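Local coordinates for protein putative arylalkylamine N-Acetyltransferase 7 (PDB 4FD7) that probably transfers an acetyl group from acetyl-CoA to the amine of an arylalkylamine, as a putative GNAT-family N-acetyltransferase of the yellow fever mosquito, at residues A[132-142]-A[229-237]; A[40-48]-A[96-104]. All coordinates share one frame; numbering follows the deposited sequence.

Contact 1 (A[132-142]-A[229-237])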
loop_
_atom_site.group_PDB
_atom_site.type_symbol
_atom_site.label_atom_id
_atom_site.label_comp_id
_atom_site.label_asym_id
_atom_site.label_seq_id
_atom_site.Cartn_x
_atom_site.Cartn_y
_atom_site.Cartn_z
ATOM N N VAL A 132 -1.993 -12.739 7.866
ATOM C CA VAL A 132 -3.044 -12.692 6.850
ATOM C C VAL A 132 -2.504 -13.088 5.465
ATOM O O VAL A 132 -3.165 -13.806 4.684
ATOM C CB VAL A 132 -3.671 -11.308 6.825
ATOM C CG1 VAL A 132 -4.648 -11.166 5.671
ATOM C CG2 VAL A 132 -4.378 -11.049 8.165
ATOM N N SER A 133 -1.288 -12.633 5.181
ATOM C CA SER A 133 -0.605 -12.939 3.922
ATOM C C SER A 133 -0.339 -14.429 3.816
ATOM O O SER A 133 -0.451 -15.020 2.736
ATOM C CB SER A 133 0.730 -12.199 3.859
ATOM O OG SER A 133 1.414 -12.485 2.645
ATOM N N HIS A 134 0.050 -15.031 4.933
ATOM C CA HIS A 134 0.394 -16.447 4.912
ATOM C C HIS A 134 -0.866 -17.288 4.685
ATOM O O HIS A 134 -0.842 -18.240 3.892
ATOM C CB HIS A 134 1.154 -16.851 6.173
ATOM C CG HIS A 134 1.777 -18.209 6.094
ATOM N ND1 HIS A 134 1.192 -19.330 6.646
ATOM C CD2 HIS A 134 2.923 -18.634 5.510
ATOM C CE1 HIS A 134 1.950 -20.384 6.408
ATOM N NE2 HIS A 134 3.006 -19.990 5.721
ATOM N N GLN A 135 -1.961 -16.917 5.348
ATOM C CA GLN A 135 -3.253 -17.551 5.082
ATOM C C GLN A 135 -3.692 -17.375 3.627
ATOM O O GLN A 135 -4.326 -18.275 3.066
ATOM C CB GLN A 135 -4.337 -17.025 6.028
ATOM C CG GLN A 135 -4.072 -17.365 7.475
ATOM C CD GLN A 135 -4.069 -18.862 7.723
ATOM O OE1 GLN A 135 -3.046 -19.436 8.075
ATOM N NE2 GLN A 135 -5.229 -19.499 7.544
ATOM N N ALA A 136 -3.344 -16.238 3.021
ATOM C CA ALA A 136 -3.673 -15.986 1.615
ATOM C C ALA A 136 -2.976 -16.957 0.646
ATOM O O ALA A 136 -3.516 -17.270 -0.427
ATOM C CB ALA A 136 -3.367 -14.538 1.236
ATOM N N ASN A 137 -1.766 -17.393 1.001
ATOM C CA ASN A 137 -1.112 -18.491 0.291
ATOM C C ASN A 137 -0.918 -18.183 -1.208
ATOM O O ASN A 137 -1.080 -19.051 -2.072
ATOM C CB ASN A 137 -1.948 -19.758 0.496
ATOM C CG ASN A 137 -1.241 -21.028 0.070
ATOM O OD1 ASN A 137 -0.004 -21.088 -0.030
ATOM N ND2 ASN A 137 -2.032 -22.071 -0.168
ATOM N N ILE A 138 -0.531 -16.941 -1.493
ATOM C CA ILE A 138 -0.470 -16.413 -2.863
ATOM C C ILE A 138 0.418 -17.221 -3.834
ATOM O O ILE A 138 0.005 -17.516 -4.972
ATOM C CB ILE A 138 -0.044 -14.923 -2.844
ATOM C CG1 ILE A 138 -1.066 -14.083 -2.060
ATOM C CG2 ILE A 138 0.096 -14.385 -4.254
ATOM C CD1 ILE A 138 -2.462 -14.023 -2.731
ATOM N N PHE A 139 1.609 -17.608 -3.387
ATOM C CA PHE A 139 2.580 -18.237 -4.291
ATOM C C PHE A 139 2.101 -19.582 -4.780
ATOM O O PHE A 139 2.137 -19.857 -5.969
ATOM C CB PHE A 139 3.949 -18.407 -3.626
ATOM C CG PHE A 139 4.556 -17.118 -3.167
ATOM C CD1 PHE A 139 5.098 -16.223 -4.085
ATOM C CD2 PHE A 139 4.568 -16.789 -1.821
ATOM C CE1 PHE A 139 5.661 -15.025 -3.658
ATOM C CE2 PHE A 139 5.131 -15.587 -1.392
ATOM C CZ PHE A 139 5.667 -14.707 -2.317
ATOM N N ASP A 140 1.627 -20.418 -3.861
ATOM C CA ASP A 140 1.115 -21.729 -4.254
ATOM C C ASP A 140 -0.228 -21.652 -4.978
ATOM O O ASP A 140 -0.477 -22.414 -5.900
ATOM C CB ASP A 140 1.007 -22.654 -3.045
ATOM C CG ASP A 140 2.363 -23.125 -2.549
ATOM O OD1 ASP A 140 3.324 -23.129 -3.342
ATOM O OD2 ASP A 140 2.460 -23.510 -1.364
ATOM N N ARG A 141 -1.094 -20.738 -4.554
ATOM C CA ARG A 141 -2.399 -20.592 -5.189
ATOM C C ARG A 141 -2.287 -20.175 -6.646
ATOM O O ARG A 141 -3.060 -20.634 -7.489
ATOM C CB ARG A 141 -3.263 -19.590 -4.430
ATOM C CG ARG A 141 -4.085 -20.248 -3.336
ATOM C CD ARG A 141 -4.979 -19.259 -2.624
ATOM N NE ARG A 141 -5.860 -18.531 -3.538
ATOM C CZ ARG A 141 -5.939 -17.204 -3.586
ATOM N NH1 ARG A 141 -5.184 -16.465 -2.776
ATOM N NH2 ARG A 141 -6.767 -16.608 -4.444
ATOM N N TYR A 142 -1.336 -19.298 -6.943
ATOM C CA TYR A 142 -1.173 -18.854 -8.324
ATOM C C TYR A 142 0.013 -19.488 -9.057
ATOM O O TYR A 142 0.213 -19.223 -10.247
ATOM C CB TYR A 142 -1.044 -17.337 -8.369
ATOM C CG TYR A 142 -2.330 -16.586 -8.112
ATOM C CD1 TYR A 142 -2.592 -16.003 -6.882
ATOM C CD2 TYR A 142 -3.268 -16.424 -9.124
ATOM C CE1 TYR A 142 -3.768 -15.278 -6.666
ATOM C CE2 TYR A 142 -4.436 -15.718 -8.913
ATOM C CZ TYR A 142 -4.689 -15.148 -7.693
ATOM O OH TYR A 142 -5.871 -14.440 -7.520
ATOM N N PHE A 229 -13.251 -5.836 8.780
ATOM C CA PHE A 229 -12.510 -6.910 8.128
ATOM C C PHE A 229 -11.117 -6.478 7.659
ATOM O O PHE A 229 -10.901 -5.327 7.269
ATOM C CB PHE A 229 -13.326 -7.481 6.960
ATOM C CG PHE A 229 -14.390 -8.450 7.388
ATOM C CD1 PHE A 229 -15.645 -8.006 7.754
ATOM C CD2 PHE A 229 -14.123 -9.808 7.444
ATOM C CE1 PHE A 229 -16.614 -8.906 8.161
ATOM C CE2 PHE A 229 -15.092 -10.711 7.844
ATOM C CZ PHE A 229 -16.343 -10.256 8.197
ATOM N N CYS A 230 -10.174 -7.414 7.739
ATOM C CA CYS A 230 -8.835 -7.283 7.193
ATOM C C CYS A 230 -8.817 -8.259 6.026
ATOM O O CYS A 230 -9.091 -9.456 6.215
ATOM C CB CYS A 230 -7.813 -7.707 8.247
ATOM S SG CYS A 230 -6.081 -7.524 7.793
ATOM N N LYS A 231 -8.562 -7.761 4.818
ATOM C CA LYS A 231 -8.679 -8.634 3.650
ATOM C C LYS A 231 -7.412 -8.688 2.811
ATOM O O LYS A 231 -6.936 -7.657 2.361
ATOM C CB LYS A 231 -9.837 -8.180 2.759
ATOM C CG LYS A 231 -11.195 -8.157 3.431
ATOM C CD LYS A 231 -12.303 -7.918 2.416
ATOM C CE LYS A 231 -13.648 -7.691 3.089
ATOM N NZ LYS A 231 -14.744 -7.479 2.094
ATOM N N TYR A 232 -6.942 -9.895 2.505
ATOM C CA TYR A 232 -5.854 -10.057 1.552
ATOM C C TYR A 232 -6.532 -10.221 0.188
ATOM O O TYR A 232 -7.400 -11.076 0.018
ATOM C CB TYR A 232 -4.974 -11.258 1.884
ATOM C CG TYR A 232 -3.503 -10.986 1.662
ATOM C CD1 TYR A 232 -2.719 -10.440 2.669
ATOM C CD2 TYR A 232 -2.903 -11.261 0.441
ATOM C CE1 TYR A 232 -1.378 -10.185 2.469
ATOM C CE2 TYR A 232 -1.560 -11.008 0.232
ATOM C CZ TYR A 232 -0.804 -10.471 1.249
ATOM O OH TYR A 232 0.534 -10.217 1.047
ATOM N N MET A 233 -6.147 -9.385 -0.768
ATOM C CA MET A 233 -6.784 -9.340 -2.087
ATOM C C MET A 233 -5.731 -9.384 -3.201
ATOM O O MET A 233 -4.608 -8.852 -3.047
ATOM C CB MET A 233 -7.693 -8.114 -2.221
ATOM C CG MET A 233 -8.707 -7.963 -1.086
ATOM S SD MET A 233 -9.618 -6.411 -1.246
ATOM C CE MET A 233 -10.616 -6.778 -2.691
ATOM N N SER A 234 -6.088 -10.026 -4.314
ATOM C CA SER A 234 -5.136 -10.233 -5.415
ATOM C C SER A 234 -5.657 -9.849 -6.803
ATOM O O SER A 234 -6.846 -9.943 -7.091
ATOM C CB SER A 234 -4.605 -11.683 -5.411
ATOM O OG SER A 234 -5.645 -12.639 -5.493
ATOM N N LEU A 235 -4.740 -9.434 -7.669
ATOM C CA LEU A 235 -5.085 -8.977 -9.012
ATOM C C LEU A 235 -4.113 -9.547 -10.026
ATOM O O LEU A 235 -2.918 -9.245 -9.978
ATOM C CB LEU A 235 -5.032 -7.449 -9.069
ATOM C CG LEU A 235 -5.306 -6.762 -10.407
ATOM C CD1 LEU A 235 -6.775 -6.906 -10.798
ATOM C CD2 LEU A 235 -4.891 -5.297 -10.322
ATOM N N ARG A 236 -4.626 -10.367 -10.941
ATOM C CA ARG A 236 -3.829 -10.825 -12.075
ATOM C C ARG A 236 -3.827 -9.776 -13.166
ATOM O O ARG A 236 -4.880 -9.284 -13.588
ATOM C CB ARG A 236 -4.359 -12.140 -12.644
ATOM C CG ARG A 236 -3.951 -13.357 -11.844
ATOM C CD ARG A 236 -4.141 -14.630 -12.660
ATOM N NE ARG A 236 -3.130 -14.821 -13.702
ATOM C CZ ARG A 236 -3.032 -15.936 -14.416
ATOM N NH1 ARG A 236 -3.884 -16.930 -14.193
ATOM N NH2 ARG A 236 -2.098 -16.066 -15.341
ATOM N N VAL A 237 -2.631 -9.418 -13.614
ATOM C CA VAL A 237 -2.496 -8.393 -14.619
ATOM C C VAL A 237 -2.222 -9.101 -15.932
ATOM O O VAL A 237 -2.319 -10.327 -15.997
ATOM C CB VAL A 237 -1.395 -7.396 -14.257
ATOM C CG1 VAL A 237 -1.611 -6.904 -12.820
ATOM C CG2 VAL A 237 -0.019 -8.033 -14.396
#

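Contact 2 (A[40-48]-A[96-104])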
loop_
_atom_site.group_PDB
_atom_site.type_symbol
_atom_site.label_atom_id
_atom_site.label_comp_id
_atom_site.label_asym_id
_atom_site.label_seq_id
_atom_site.Cartn_x
_atom_site.Cartn_y
_atom_site.Cartn_z
ATOM N N ARG A 40 12.080 12.893 -4.526
ATOM C CA ARG A 40 10.848 13.078 -3.762
ATOM C C ARG A 40 10.677 12.006 -2.674
ATOM O O ARG A 40 9.645 11.971 -1.973
ATOM C CB ARG A 40 9.634 13.070 -4.684
ATOM C CG ARG A 40 9.717 14.032 -5.866
ATOM C CD ARG A 40 9.940 15.491 -5.450
ATOM N NE ARG A 40 8.941 16.014 -4.505
ATOM C CZ ARG A 40 7.726 16.465 -4.819
ATOM N NH1 ARG A 40 6.931 16.922 -3.859
ATOM N NH2 ARG A 40 7.287 16.459 -6.076
ATOM N N PHE A 41 11.680 11.145 -2.523
ATOM C CA PHE A 41 11.594 10.081 -1.519
ATOM C C PHE A 41 11.204 10.621 -0.131
ATOM O O PHE A 41 10.227 10.159 0.465
ATOM C CB PHE A 41 12.890 9.265 -1.433
ATOM C CG PHE A 41 13.039 8.227 -2.521
ATOM C CD1 PHE A 41 12.121 8.141 -3.559
ATOM C CD2 PHE A 41 14.085 7.321 -2.486
ATOM C CE1 PHE A 41 12.256 7.175 -4.554
ATOM C CE2 PHE A 41 14.229 6.355 -3.463
ATOM C CZ PHE A 41 13.315 6.281 -4.504
ATOM N N GLU A 42 11.924 11.626 0.370
ATOM C CA GLU A 42 11.615 12.090 1.721
ATOM C C GLU A 42 10.228 12.723 1.743
ATOM O O GLU A 42 9.475 12.507 2.708
ATOM C CB GLU A 42 12.673 13.033 2.314
ATOM C CG GLU A 42 12.493 13.267 3.840
ATOM C CD GLU A 42 12.929 12.076 4.715
ATOM O OE1 GLU A 42 13.792 11.284 4.272
ATOM O OE2 GLU A 42 12.414 11.939 5.851
ATOM N N ASP A 43 9.860 13.436 0.672
ATOM C CA ASP A 43 8.552 14.069 0.651
ATOM C C ASP A 43 7.505 12.975 0.817
ATOM O O ASP A 43 6.585 13.096 1.641
ATOM C CB ASP A 43 8.340 14.871 -0.644
ATOM C CG ASP A 43 9.187 16.132 -0.694
ATOM O OD1 ASP A 43 9.612 16.600 0.379
ATOM O OD2 ASP A 43 9.411 16.662 -1.803
ATOM N N ALA A 44 7.720 11.863 0.102
ATOM C CA ALA A 44 6.792 10.740 0.159
ATOM C C ALA A 44 6.708 10.211 1.583
ATOM O O ALA A 44 5.610 10.003 2.116
ATOM C CB ALA A 44 7.221 9.642 -0.797
ATOM N N ILE A 45 7.877 10.028 2.196
ATOM C CA ILE A 45 7.938 9.522 3.555
ATOM C C ILE A 45 7.118 10.451 4.438
ATOM O O ILE A 45 6.258 9.996 5.208
ATOM C CB ILE A 45 9.397 9.431 4.044
ATOM C CG1 ILE A 45 10.124 8.297 3.321
ATOM C CG2 ILE A 45 9.462 9.269 5.573
ATOM C CD1 ILE A 45 9.460 6.965 3.468
ATOM N N ARG A 46 7.317 11.759 4.275
ATOM C CA ARG A 46 6.615 12.693 5.134
ATOM C C ARG A 46 5.114 12.624 4.892
ATOM O O ARG A 46 4.324 12.625 5.843
ATOM C CB ARG A 46 7.192 14.107 4.996
ATOM C CG ARG A 46 8.463 14.258 5.817
ATOM C CD ARG A 46 9.407 15.368 5.348
ATOM N NE ARG A 46 10.678 15.268 6.068
ATOM C CZ ARG A 46 11.630 16.203 6.073
ATOM N NH1 ARG A 46 11.489 17.327 5.385
ATOM N NH2 ARG A 46 12.735 16.013 6.780
ATOM N N HIS A 47 4.732 12.471 3.626
ATOM C CA HIS A 47 3.326 12.357 3.293
ATOM C C HIS A 47 2.770 11.126 4.007
ATOM O O HIS A 47 1.715 11.191 4.648
ATOM C CB HIS A 47 3.175 12.230 1.777
ATOM C CG HIS A 47 1.765 12.205 1.300
ATOM N ND1 HIS A 47 0.966 11.086 1.388
ATOM C CD2 HIS A 47 1.023 13.147 0.666
ATOM C CE1 HIS A 47 -0.213 11.348 0.862
ATOM N NE2 HIS A 47 -0.198 12.593 0.411
ATOM N N MET A 48 3.518 10.025 3.953
ATOM C CA MET A 48 3.057 8.798 4.593
ATOM C C MET A 48 2.891 9.033 6.096
ATOM O O MET A 48 1.913 8.590 6.690
ATOM C CB MET A 48 4.017 7.634 4.316
ATOM C CG MET A 48 4.075 7.187 2.841
ATOM S SD MET A 48 2.558 6.404 2.209
ATOM C CE MET A 48 2.489 4.924 3.186
ATOM N N ASP A 96 3.458 20.278 -8.186
ATOM C CA ASP A 96 4.456 19.285 -7.818
ATOM C C ASP A 96 4.151 18.660 -6.461
ATOM O O ASP A 96 4.914 17.837 -5.943
ATOM C CB ASP A 96 5.847 19.917 -7.838
ATOM C CG ASP A 96 6.251 20.372 -9.221
ATOM O OD1 ASP A 96 6.503 19.501 -10.076
ATOM O OD2 ASP A 96 6.316 21.594 -9.461
ATOM N N GLU A 97 3.007 19.033 -5.904
ATOM C CA GLU A 97 2.626 18.572 -4.578
ATOM C C GLU A 97 2.111 17.136 -4.613
ATOM O O GLU A 97 1.321 16.772 -5.490
ATOM C CB GLU A 97 1.553 19.498 -4.014
ATOM C CG GLU A 97 1.395 19.444 -2.523
ATOM C CD GLU A 97 0.440 20.506 -2.040
ATOM O OE1 GLU A 97 0.830 21.691 -2.026
ATOM O OE2 GLU A 97 -0.711 20.155 -1.701
ATOM N N ILE A 98 2.552 16.322 -3.660
ATOM C CA ILE A 98 2.113 14.924 -3.617
ATOM C C ILE A 98 0.627 14.805 -3.279
ATOM O O ILE A 98 0.174 15.287 -2.234
ATOM C CB ILE A 98 2.938 14.085 -2.622
ATOM C CG1 ILE A 98 4.377 13.951 -3.115
ATOM C CG2 ILE A 98 2.287 12.703 -2.417
ATOM C CD1 ILE A 98 5.306 13.296 -2.119
ATOM N N VAL A 99 -0.138 14.162 -4.159
ATOM C CA VAL A 99 -1.559 13.944 -3.890
ATOM C C VAL A 99 -1.746 12.655 -3.094
ATOM O O VAL A 99 -2.429 12.634 -2.068
ATOM C CB VAL A 99 -2.400 13.883 -5.174
ATOM C CG1 VAL A 99 -3.842 13.562 -4.846
ATOM C CG2 VAL A 99 -2.321 15.214 -5.935
ATOM N N GLY A 100 -1.136 11.584 -3.586
ATOM C CA GLY A 100 -1.137 10.316 -2.888
ATOM C C GLY A 100 0.145 9.555 -3.161
ATOM O O GLY A 100 0.880 9.876 -4.090
ATOM N N VAL A 101 0.428 8.551 -2.339
ATOM C CA VAL A 101 1.601 7.715 -2.546
ATOM C C VAL A 101 1.302 6.282 -2.093
ATOM O O VAL A 101 0.463 6.061 -1.228
ATOM C CB VAL A 101 2.898 8.339 -1.912
ATOM C CG1 VAL A 101 2.655 8.820 -0.512
ATOM C CG2 VAL A 101 4.079 7.382 -1.942
ATOM N N ASN A 102 1.934 5.304 -2.743
ATOM C CA ASN A 102 1.755 3.893 -2.411
ATOM C C ASN A 102 3.166 3.342 -2.383
ATOM O O ASN A 102 3.841 3.309 -3.413
ATOM C CB ASN A 102 0.950 3.186 -3.510
ATOM C CG ASN A 102 0.151 1.970 -3.007
ATOM O OD1 ASN A 102 -0.651 1.409 -3.754
ATOM N ND2 ASN A 102 0.378 1.553 -1.766
ATOM N N ILE A 103 3.634 2.957 -1.199
ATOM C CA ILE A 103 4.968 2.375 -1.077
ATOM C C ILE A 103 4.886 0.889 -1.396
ATOM O O ILE A 103 4.174 0.143 -0.726
ATOM C CB ILE A 103 5.571 2.603 0.327
ATOM C CG1 ILE A 103 5.563 4.097 0.674
ATOM C CG2 ILE A 103 6.987 2.053 0.405
ATOM C CD1 ILE A 103 6.502 4.934 -0.194
ATOM N N LEU A 104 5.605 0.465 -2.435
ATOM C CA LEU A 104 5.461 -0.883 -2.949
ATOM C C LEU A 104 6.806 -1.607 -2.972
ATOM O O LEU A 104 7.870 -0.975 -3.094
ATOM C CB LEU A 104 4.905 -0.857 -4.390
ATOM C CG LEU A 104 3.642 -0.080 -4.786
ATOM C CD1 LEU A 104 3.349 -0.307 -6.259
ATOM C CD2 LEU A 104 2.448 -0.477 -3.974
#

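Contact 1 (A[132-142]-A[229-237])
One face of the Tyr232 ring lies against Ser133, whose CA stands 3.7 Å from the ring centroid and 30° off the normal, a CH-pi contact. At the edge of the same ring, near its plane, Val132 CG1 reaches Tyr232 CD1 at 3.6 Å, while Ala136 CB and Ile138 CG1 approach obliquely on the CD2/CE2 side. Residues from both helices, on either side of the break at Asn137 (positive phi), thus border one tyrosine. Its hydroxyl has a weak hydrogen bond with Ser133 OG, 2.9 Å from Tyr232 OH, and a stronger partner in Tyr147 OH of strand 146-155.

Strand 229-236 is the middle strand of the three-stranded antiparallel sheet in the C-terminal part of the GNAT fold, and the helical segments cover one side of it; helix 132-136 runs at 46° to the strand, with axes 8.4 Å apart. Further along, Ser234 OG sits at the edge of the Tyr142 ring, 2.7 Å from Tyr142 OH, a hydrogen bond. A chi1 of 57°, placing Ser234 OG between its own backbone N and carbonyl carbon, directs it to that hydroxyl; Asp205 is its stronger partner. The Arg236 methylenes pass obliquely along the CD2/CE2 side of Tyr142, Arg236 CG 3.8 Å from Tyr142 CE2. Arg141 NH1 bonds Ala136 O in the guanidinium plane, at 3.0 Å, and also pairs with Asp205.

Contact 2 (A[40-48]-A[96-104])
Helix 41-48 crosses strand 98-104 almost at a right angle (93°), with the two axes 8.7 Å apart and Ala44 and Val101 nearest by CA. This is helix-on-sheet packing in the N-terminal half of the GNAT fold, where helix 41-55 lies on the five-stranded antiparallel sheet over the strand next to its 146-155 edge.

Val101 and Ile103 alternate along the strand and point their CB toward the helix; Ile98 does so too because the strand is irregular at Val99, consistent with a beta bulge. Ile98 CD1 ends beside the helix backbone, 3.6 Å from Ala44 N, and its other branch, CG2, lies over one face of the His47 imidazole, 3.8 Å from the centroid and 29° off the normal. His47 CG is anti to the backbone N (chi1 -176°), which carries the ring over the strand, with Ile98 CG2 and Val101 CG1 both on the same side of its plane; Val101 CG1 comes obliquely, nearest ND1, and Tyr51 meets the ring edge-to-face. The same Val101 methyl touches Met48 SD at 3.6 Å. Met48, bent at chi2 and chi3, then extends its CE toward Ile103 CG1. His47 NE2 makes a weak, bent bond to Val99 O.

Just before the helix, Arg40 folds back through chi2 and chi3. Its NE meets Asp43 OD2 at 2.8 Å, on the anti lone pair, in a salt bridge that helps fix the guanidinium's rotation. Its far end grips one carbonyl end-on: Asp96 O, nearly in the guanidinium plane, receives NH1 at 3.0 Å, tilted from the carbonyl plane, and NH2 at 2.7 Å, within it.

How the contacts relate
Both contacts set helical segments against a sheet strand, but contact 1 uses the three-stranded C-terminal sheet and contact 2 the five-stranded one. Their centres are about 26 Å apart, on opposite sides of the chain's centre, and they follow each other in the chain: strand 98-108 precedes helix 120-136. Both are mainly buried, each running to a more exposed polar end. The crossing differs: the helix segments of contact 1 run obliquely to their strand, that of contact 2 nearly at a right angle. So does the chemistry: hydroxyl-hydroxyl bonds and aromatic packing mark contact 1, whereas contact 2 relies on branched aliphatics around an imidazole, with a charged side chain bonded to main chain at one end. Strand 146-155 borders both.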